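Local coordinates for protein fibrinogen alpha subunit (Gallus gallus, PDB 1M1J) that probably forms, after thrombin cleavage and together with the fibrinogen beta and gamma chains, the insoluble fibrin matrix of blood clots, at residues Ser140-Glu143 and Gln144-Met148; Lys82-Asn85 and Arg86-Glu90; Val127-Gln130 and Val131-Lys135; Leu95-Gly98 and Leu99-Ala102. All coordinates share one frame; numbering follows the deposited sequence.

Interaction 1. Residues Ser140-Glu143 and Gln144-Met148; sequences SIQE and QVVEM
V145 lays its CG2 methyl alongside the CG2 methyl of I141 one turn earlier, 4.3 Å apart, on the buried flank of helix 82-160. With chi1 at 171°, CG2 of V145 stands anti to its own carbonyl carbon and leans back toward the preceding turn. Helix 178-191 of the same chain closes over this flank, L186 resting on I141, and Y179 and I182 on V145. The backbone beneath is alpha-helical: the N-H of Q144 bonds to S140 O at 2.9 Å, and V145 N to I141 O at 2.9 Å. Q142 O receives only a weak bond from V146 N, whereas E143 O accepts a nearly straight one from E147 N (3.0 Å, 167°). On the outer side the E143 and E147 side chains run out separately, with E143 OE1 6.7 Å from E147 OE2. Outside this turn, E147 OE1 pairs with a basic side chain of another chain in a salt bridge, and Q144 OE1 makes a weak hydrogen bond to a polar side chain of that same chain. The turn is therefore two-sided: apolar where I141 and V145 meet helix 178-191, polar or acidic where Q144 and E147 meet another chain, whose basic group probably offsets mutual repulsion of the two glutamates.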
loop_
_atom_site.group_PDB
_atom_site.type_symbol
_atom_site.label_atom_id
_atom_site.label_comp_id
_atom_site.label_asym_id
_atom_site.label_seq_id
_atom_site.Cartn_x
_atom_site.Cartn_y
_atom_site.Cartn_z
ATOM N N SER D 140 62.522 -5.237 116.337
ATOM C CA SER D 140 63.309 -4.636 117.405
ATOM C C SER D 140 62.711 -5.037 118.762
ATOM O O SER D 140 63.433 -5.374 119.700
ATOM C CB SER D 140 63.315 -3.113 117.248
ATOM O OG SER D 140 64.424 -2.530 117.916
ATOM N N ILE D 141 61.386 -5.007 118.851
ATOM C CA ILE D 141 60.686 -5.384 120.072
ATOM C C ILE D 141 60.923 -6.863 120.372
ATOM O O ILE D 141 61.011 -7.274 121.533
ATOM C CB ILE D 141 59.166 -5.149 119.926
ATOM C CG1 ILE D 141 58.864 -3.651 119.968
ATOM C CG2 ILE D 141 58.414 -5.894 121.004
ATOM C CD1 ILE D 141 57.411 -3.323 119.721
ATOM N N GLN D 142 61.021 -7.663 119.319
ATOM C CA GLN D 142 61.244 -9.091 119.479
ATOM C C GLN D 142 62.649 -9.380 119.998
ATOM O O GLN D 142 62.830 -10.254 120.845
ATOM C CB GLN D 142 61.013 -9.814 118.153
ATOM C CG GLN D 142 61.289 -11.311 118.202
ATOM C CD GLN D 142 60.556 -12.015 119.334
ATOM O OE1 GLN D 142 60.980 -11.964 120.489
ATOM N NE2 GLN D 142 59.445 -12.671 119.005
ATOM N N GLU D 143 63.648 -8.652 119.508
ATOM C CA GLU D 143 64.994 -8.901 119.982
ATOM C C GLU D 143 65.151 -8.340 121.387
ATOM O O GLU D 143 65.958 -8.833 122.177
ATOM C CB GLU D 143 66.043 -8.324 119.021
ATOM C CG GLU D 143 66.036 -6.827 118.823
ATOM C CD GLU D 143 67.032 -6.396 117.746
ATOM O OE1 GLU D 143 68.246 -6.623 117.934
ATOM O OE2 GLU D 143 66.605 -5.838 116.709
ATOM N N GLN D 144 64.361 -7.320 121.708
ATOM C CA GLN D 144 64.400 -6.740 123.045
ATOM C C GLN D 144 63.791 -7.757 124.013
ATOM O O GLN D 144 64.284 -7.938 125.124
ATOM C CB GLN D 144 63.620 -5.422 123.090
ATOM C CG GLN D 144 63.528 -4.808 124.483
ATOM C CD GLN D 144 63.011 -3.387 124.462
ATOM O OE1 GLN D 144 63.673 -2.478 123.941
ATOM N NE2 GLN D 144 61.821 -3.180 125.025
ATOM N N VAL D 145 62.725 -8.430 123.587
ATOM C CA VAL D 145 62.098 -9.435 124.434
ATOM C C VAL D 145 63.080 -10.579 124.686
ATOM O O VAL D 145 62.935 -11.329 125.648
ATOM C CB VAL D 145 60.814 -10.004 123.793
ATOM C CG1 VAL D 145 60.317 -11.198 124.585
ATOM C CG2 VAL D 145 59.730 -8.941 123.765
ATOM N N VAL D 146 64.080 -10.713 123.823
ATOM C CA VAL D 146 65.081 -11.766 123.991
ATOM C C VAL D 146 66.125 -11.340 125.019
ATOM O O VAL D 146 66.426 -12.081 125.954
ATOM C CB VAL D 146 65.792 -12.100 122.640
ATOM C CG1 VAL D 146 67.125 -12.820 122.888
ATOM C CG2 VAL D 146 64.893 -12.987 121.798
ATOM N N GLU D 147 66.669 -10.143 124.833
ATOM C CA GLU D 147 67.676 -9.603 125.732
ATOM C C GLU D 147 67.110 -9.441 127.135
ATOM O O GLU D 147 67.808 -9.660 128.122
ATOM C CB GLU D 147 68.151 -8.246 125.222
ATOM C CG GLU D 147 69.254 -7.611 126.048
ATOM C CD GLU D 147 69.707 -6.286 125.461
ATOM O OE1 GLU D 147 70.698 -5.706 125.956
ATOM O OE2 GLU D 147 69.064 -5.823 124.495
ATOM N N MET D 148 65.837 -9.064 127.205
ATOM C CA MET D 148 65.157 -8.845 128.472
ATOM C C MET D 148 64.978 -10.140 129.256
ATOM O O MET D 148 65.327 -10.204 130.431
ATOM C CB MET D 148 63.793 -8.197 128.223
ATOM C CG MET D 148 63.198 -7.486 129.426
ATOM S SD MET D 148 64.054 -5.957 129.864
ATOM C CE MET D 148 65.286 -6.575 130.940
#

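Interaction 2. Residues Lys82-Asn85 and Arg86-Glu90; sequences KTSN and RVIVE
K82 and R86 meet through the backbone where helix 82-160, the alpha strand of the fibrinogen coiled coil, begins. K82 O takes a weak bond from R86 N (3.3 Å, 133°) and a second weak one from N85 N, so the first turn is loosely tied, and the aliphatic CB and CG of R86 lie beside the same carbonyl oxygen. T83 comes next. Its OG1 is anti to the backbone N (chi1 176°) and faces R86 NH2 obliquely at 3.8 Å, a polar neighbour without a bond, while its carbonyl oxygen looks toward the methyl CG2 of V87. S84 is buried and presents its carbonyl to the branched side chain of I88, whose CB lies 3.4 Å from S84 O. Here the helix is kinked, since the N atoms of V87 and I88 find no acceptor in the turn before. Two other chains cover this side: apolar side chains of both pack on I88, and one of these chains also meets S84 and V87. At N85 the i to i+4 pattern resumes weakly, its O receiving a bond from V89 N at 3.4 Å. The N85 and V89 side chains run side by side in the same direction, and N85 OD1 lies 3.9 Å from V89 CG2; an apolar side chain of another chain packs on N85. Just before the kink R86 runs its extended chain along the outside, and E90 OE1 lies at the edge of the R86 guanidinium, in its plane, in a salt bridge with R86 NH1 3.4 Å from E90 OE1.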
loop_
_atom_site.group_PDB
_atom_site.type_symbol
_atom_site.label_atom_id
_atom_site.label_comp_id
_atom_site.label_asym_id
_atom_site.label_seq_id
_atom_site.Cartn_x
_atom_site.Cartn_y
_atom_site.Cartn_z
ATOM N N LYS D 82 17.315 10.492 46.063
ATOM C CA LYS D 82 16.995 11.669 46.874
ATOM C C LYS D 82 16.364 11.189 48.186
ATOM O O LYS D 82 16.660 11.714 49.260
ATOM C CB LYS D 82 16.006 12.560 46.115
ATOM C CG LYS D 82 15.881 13.979 46.638
ATOM C CD LYS D 82 14.708 14.686 45.969
ATOM C CE LYS D 82 14.775 16.195 46.148
ATOM N NZ LYS D 82 15.908 16.794 45.380
ATOM N N THR D 83 15.489 10.189 48.075
ATOM C CA THR D 83 14.809 9.584 49.221
ATOM C C THR D 83 15.768 8.592 49.881
ATOM O O THR D 83 15.362 7.709 50.641
ATOM C CB THR D 83 13.531 8.823 48.777
ATOM O OG1 THR D 83 12.948 8.158 49.904
ATOM C CG2 THR D 83 13.865 7.784 47.715
ATOM N N SER D 84 17.048 8.748 49.566
ATOM C CA SER D 84 18.094 7.892 50.096
ATOM C C SER D 84 19.217 8.804 50.568
ATOM O O SER D 84 20.018 8.429 51.419
ATOM C CB SER D 84 18.600 6.946 49.002
ATOM O OG SER D 84 19.545 6.021 49.510
ATOM N N ASN D 85 19.264 10.007 50.003
ATOM C CA ASN D 85 20.273 10.990 50.376
ATOM C C ASN D 85 19.817 11.672 51.654
ATOM O O ASN D 85 20.615 12.291 52.357
ATOM C CB ASN D 85 20.455 12.027 49.264
ATOM C CG ASN D 85 21.267 13.232 49.713
ATOM O OD1 ASN D 85 20.813 14.026 50.537
ATOM N ND2 ASN D 85 22.476 13.372 49.174
ATOM N N ARG D 86 18.526 11.560 51.952
ATOM C CA ARG D 86 17.982 12.155 53.165
ATOM C C ARG D 86 17.929 11.092 54.263
ATOM O O ARG D 86 18.376 11.335 55.386
ATOM C CB ARG D 86 16.576 12.728 52.924
ATOM C CG ARG D 86 15.483 11.678 52.746
ATOM C CD ARG D 86 14.089 12.291 52.801
ATOM N NE ARG D 86 13.040 11.281 52.671
ATOM C CZ ARG D 86 12.817 10.306 53.549
ATOM N NH1 ARG D 86 13.571 10.198 54.635
ATOM N NH2 ARG D 86 11.841 9.433 53.339
ATOM N N VAL D 87 17.399 9.912 53.934
ATOM C CA VAL D 87 17.297 8.824 54.906
ATOM C C VAL D 87 18.685 8.519 55.454
ATOM O O VAL D 87 18.848 7.672 56.331
ATOM C CB VAL D 87 16.680 7.541 54.276
ATOM C CG1 VAL D 87 16.636 6.411 55.298
ATOM C CG2 VAL D 87 15.272 7.831 53.793
ATOM N N ILE D 88 19.682 9.221 54.926
ATOM C CA ILE D 88 21.057 9.064 55.371
ATOM C C ILE D 88 21.445 10.284 56.195
ATOM O O ILE D 88 21.963 10.151 57.304
ATOM C CB ILE D 88 22.028 8.917 54.178
ATOM C CG1 ILE D 88 21.876 7.523 53.567
ATOM C CG2 ILE D 88 23.462 9.138 54.632
ATOM C CD1 ILE D 88 22.763 7.271 52.365
ATOM N N VAL D 89 21.185 11.472 55.657
ATOM C CA VAL D 89 21.502 12.702 56.372
ATOM C C VAL D 89 20.804 12.706 57.735
ATOM O O VAL D 89 21.315 13.269 58.706
ATOM C CB VAL D 89 21.071 13.944 55.561
ATOM C CG1 VAL D 89 21.245 15.205 56.394
ATOM C CG2 VAL D 89 21.909 14.040 54.297
ATOM N N GLU D 90 19.641 12.062 57.801
ATOM C CA GLU D 90 18.882 11.976 59.041
ATOM C C GLU D 90 19.651 11.176 60.083
ATOM O O GLU D 90 19.887 11.652 61.195
ATOM C CB GLU D 90 17.525 11.312 58.800
ATOM C CG GLU D 90 16.633 12.057 57.825
ATOM C CD GLU D 90 15.210 11.528 57.821
ATOM O OE1 GLU D 90 15.024 10.299 57.665
ATOM O OE2 GLU D 90 14.277 12.348 57.970
#

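Interaction 3. Residues Val127-Gln130 and Val131-Lys135; sequences VATQ and VNRIK
The backbone bonds in alpha-helical order, V131 N to V127 O at 3.2 Å, N132 N to A128 O at 3.1 Å and R133 N to T129 O at 2.6 Å. V131 N also reaches A128 O in a weak second bond. Above this frame V127 CG1 and V131 CG2 touch at 4.3 Å on the buried side, where M194 of the same chain and a polar side chain of another chain pack on V131. T129 and R133 lie side by side on the outer flank, pointing the same way, with T129 OG1 4.0 Å from R133 NH2. Neither takes the other as its main partner. T129, with chi1 at 64°, turns OG1 back to hydrogen-bond R126 O, while R133 bends at chi3 and brings NH1 to an acidic side chain of another chain. Q130 NE2 hydrogen-bonds to the backbone of that same chain, which also packs on I134. Valines and isoleucine facing inward, with an arginine bridging to the next strand at the border, are the pattern of a heteromeric coiled coil, here the one linking the central and distal nodules of fibrinogen.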
loop_
_atom_site.group_PDB
_atom_site.type_symbol
_atom_site.label_atom_id
_atom_site.label_comp_id
_atom_site.label_asym_id
_atom_site.label_seq_id
_atom_site.Cartn_x
_atom_site.Cartn_y
_atom_site.Cartn_z
ATOM N N VAL D 127 51.049 4.056 102.837
ATOM C CA VAL D 127 50.549 2.892 103.555
ATOM C C VAL D 127 51.606 1.800 103.554
ATOM O O VAL D 127 51.808 1.113 104.553
ATOM C CB VAL D 127 49.272 2.342 102.907
ATOM C CG1 VAL D 127 48.890 1.008 103.544
ATOM C CG2 VAL D 127 48.148 3.349 103.066
ATOM N N ALA D 128 52.294 1.650 102.429
ATOM C CA ALA D 128 53.334 0.640 102.318
ATOM C C ALA D 128 54.391 0.809 103.408
ATOM O O ALA D 128 54.607 -0.101 104.209
ATOM C CB ALA D 128 53.984 0.708 100.947
ATOM N N THR D 129 55.041 1.973 103.443
ATOM C CA THR D 129 56.084 2.226 104.434
ATOM C C THR D 129 55.596 2.027 105.861
ATOM O O THR D 129 56.280 1.404 106.666
ATOM C CB THR D 129 56.658 3.645 104.321
ATOM O OG1 THR D 129 55.634 4.600 104.613
ATOM C CG2 THR D 129 57.203 3.886 102.925
ATOM N N GLN D 130 54.423 2.560 106.182
ATOM C CA GLN D 130 53.889 2.396 107.526
ATOM C C GLN D 130 53.847 0.928 107.917
ATOM O O GLN D 130 54.006 0.595 109.085
ATOM C CB GLN D 130 52.490 2.988 107.630
ATOM C CG GLN D 130 52.480 4.448 108.016
ATOM C CD GLN D 130 51.077 4.980 108.168
ATOM O OE1 GLN D 130 50.194 4.281 108.664
ATOM N NE2 GLN D 130 50.861 6.225 107.757
ATOM N N VAL D 131 53.634 0.052 106.940
ATOM C CA VAL D 131 53.595 -1.378 107.217
ATOM C C VAL D 131 55.024 -1.879 107.432
ATOM O O VAL D 131 55.267 -2.754 108.264
ATOM C CB VAL D 131 52.935 -2.160 106.061
ATOM C CG1 VAL D 131 52.804 -3.633 106.432
ATOM C CG2 VAL D 131 51.562 -1.580 105.767
ATOM N N ASN D 132 55.966 -1.315 106.683
ATOM C CA ASN D 132 57.373 -1.684 106.811
ATOM C C ASN D 132 57.882 -1.205 108.162
ATOM O O ASN D 132 58.449 -1.977 108.938
ATOM C CB ASN D 132 58.207 -1.029 105.706
ATOM C CG ASN D 132 58.067 -1.732 104.368
ATOM O OD1 ASN D 132 58.560 -1.240 103.350
ATOM N ND2 ASN D 132 57.406 -2.889 104.364
ATOM N N ARG D 133 57.670 0.081 108.426
ATOM C CA ARG D 133 58.085 0.706 109.672
ATOM C C ARG D 133 57.550 -0.113 110.855
ATOM O O ARG D 133 58.263 -0.333 111.841
ATOM C CB ARG D 133 57.549 2.134 109.726
ATOM C CG ARG D 133 58.334 3.059 110.634
ATOM C CD ARG D 133 57.651 4.413 110.755
ATOM N NE ARG D 133 57.471 5.045 109.451
ATOM C CZ ARG D 133 56.662 6.077 109.223
ATOM N NH1 ARG D 133 55.951 6.598 110.216
ATOM N NH2 ARG D 133 56.562 6.586 108.000
ATOM N N ILE D 134 56.305 -0.575 110.736
ATOM C CA ILE D 134 55.672 -1.381 111.777
ATOM C C ILE D 134 56.325 -2.746 111.944
ATOM O O ILE D 134 56.530 -3.198 113.071
ATOM C CB ILE D 134 54.169 -1.597 111.489
ATOM C CG1 ILE D 134 53.404 -0.301 111.747
ATOM C CG2 ILE D 134 53.611 -2.729 112.355
ATOM C CD1 ILE D 134 51.927 -0.387 111.407
ATOM N N LYS D 135 56.642 -3.413 110.838
ATOM C CA LYS D 135 57.269 -4.731 110.921
ATOM C C LYS D 135 58.683 -4.611 111.485
ATOM O O LYS D 135 59.110 -5.443 112.291
ATOM C CB LYS D 135 57.310 -5.410 109.549
ATOM C CG LYS D 135 57.809 -6.853 109.590
ATOM C CD LYS D 135 57.713 -7.523 108.223
ATOM C CE LYS D 135 56.265 -7.595 107.735
ATOM N NZ LYS D 135 56.138 -8.218 106.385
#

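Interaction 4. Residues Leu95-Gly98 and Leu99-Ala102; sequences LKPG and LEGA
K96 reaches across to E100 by an i to i+4 salt bridge on the surface of helix 82-160, the alpha strand of the fibrinogen coiled coil. The lysine leaves the backbone with CG anti to N (chi1 -177°), then bends at chi2 and again at chi4, so that it crosses the glutamate side chain at a slant. CB lies 3.7 Å from E100 OE2. The next atom, CG, is modelled implausibly close to that oxygen, so the exact position of the carboxylate is doubtful. CD and CE pass by it in turn, CE at 3.7 Å from OE2. At the tip NZ sits 3.0 Å from E100 OE2 and 3.1 Å from E100 OE1, the former a weak hydrogen bond within the salt bridge, with the position of OE2 in doubt, as the CG contact indicates. P217 and D213 of the same chain touch K96 and E100 respectively, where the chain returns alongside the helix.

Below the ion pair the backbone is disturbed. P97 has no N-H to give to the turn before, and the helix kinks there. L99 N makes only a weak bond to L95 O, less certain in position. E100 N to K96 O is straight at 167°, though also less certain. L99 turns to the partner chains, where an aromatic side chain of one and a polar side chain of the other pack on it. One turn beyond G98, the methyl CB of A102 rests 3.4 Å from G98 O.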
loop_
_atom_site.group_PDB
_atom_site.type_symbol
_atom_site.label_atom_id
_atom_site.label_comp_id
_atom_site.label_asym_id
_atom_site.label_seq_id
_atom_site.Cartn_x
_atom_site.Cartn_y
_atom_site.Cartn_z
ATOM N N LEU D 95 23.067 10.213 64.821
ATOM C CA LEU D 95 24.322 9.667 65.319
ATOM C C LEU D 95 25.423 10.700 65.557
ATOM O O LEU D 95 26.219 10.553 66.486
ATOM C CB LEU D 95 24.815 8.573 64.364
ATOM C CG LEU D 95 24.241 7.159 64.570
ATOM C CD1 LEU D 95 22.738 7.197 64.840
ATOM C CD2 LEU D 95 24.549 6.319 63.338
ATOM N N LYS D 96 25.468 11.743 64.735
ATOM C CA LYS D 96 26.489 12.779 64.875
ATOM C C LYS D 96 26.763 13.138 66.342
ATOM O O LYS D 96 27.909 13.113 66.785
ATOM C CB LYS D 96 26.076 14.029 64.088
ATOM C CG LYS D 96 27.086 15.169 64.095
ATOM C CD LYS D 96 28.408 14.763 63.459
ATOM C CE LYS D 96 29.204 15.986 63.013
ATOM N NZ LYS D 96 29.389 16.980 64.107
ATOM N N PRO D 97 25.716 13.480 67.114
ATOM C CA PRO D 97 25.906 13.831 68.526
ATOM C C PRO D 97 26.145 12.611 69.418
ATOM O O PRO D 97 27.054 12.608 70.250
ATOM C CB PRO D 97 24.602 14.545 68.885
ATOM C CG PRO D 97 24.125 15.080 67.577
ATOM C CD PRO D 97 24.384 13.912 66.663
ATOM N N GLY D 98 25.317 11.584 69.244
ATOM C CA GLY D 98 25.441 10.367 70.031
ATOM C C GLY D 98 26.861 9.838 70.135
ATOM O O GLY D 98 27.162 9.015 70.999
ATOM N N LEU D 99 27.733 10.304 69.243
ATOM C CA LEU D 99 29.129 9.896 69.242
ATOM C C LEU D 99 30.022 11.014 69.766
ATOM O O LEU D 99 30.842 10.784 70.651
ATOM C CB LEU D 99 29.577 9.493 67.833
ATOM C CG LEU D 99 29.475 8.009 67.457
ATOM C CD1 LEU D 99 28.028 7.538 67.521
ATOM C CD2 LEU D 99 30.047 7.811 66.064
ATOM N N GLU D 100 29.870 12.223 69.227
ATOM C CA GLU D 100 30.673 13.359 69.680
ATOM C C GLU D 100 30.559 13.426 71.201
ATOM O O GLU D 100 31.461 13.910 71.887
ATOM C CB GLU D 100 30.149 14.671 69.090
ATOM C CG GLU D 100 30.040 14.701 67.575
ATOM C CD GLU D 100 29.346 15.958 67.070
ATOM O OE1 GLU D 100 29.940 17.053 67.177
ATOM O OE2 GLU D 100 28.202 15.850 66.576
ATOM N N GLY D 101 29.431 12.929 71.709
ATOM C CA GLY D 101 29.177 12.923 73.137
ATOM C C GLY D 101 29.810 11.747 73.852
ATOM O O GLY D 101 30.700 11.931 74.678
ATOM N N ALA D 102 29.356 10.537 73.539
ATOM C CA ALA D 102 29.902 9.338 74.169
ATOM C C ALA D 102 31.423 9.245 74.015
ATOM O O ALA D 102 32.048 8.316 74.527
ATOM C CB ALA D 102 29.240 8.093 73.590
#

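How the interactions relate
All four contacts are separate local turns of one long helix, 82-160, and come along the chain in the order interaction 2, 4, 3, 1. Interactions 2 and 4 are neighbours, their centres about 19 Å apart, as are interactions 3 and 1 at about 20 Å. Between the pairs the helix runs on, with centres of interactions 4 and 3 about 48 Å apart, and the extremes, 2 and 1, about 85 Å apart on opposite sides of the chain's centre. Interactions 2 and 4 contain kinks, unlike interactions 3 and 1. Returning residues of the same chain touch interactions 4, 3 and 1, consistent with the fourth strand of the coiled coil joining central and distal nodules.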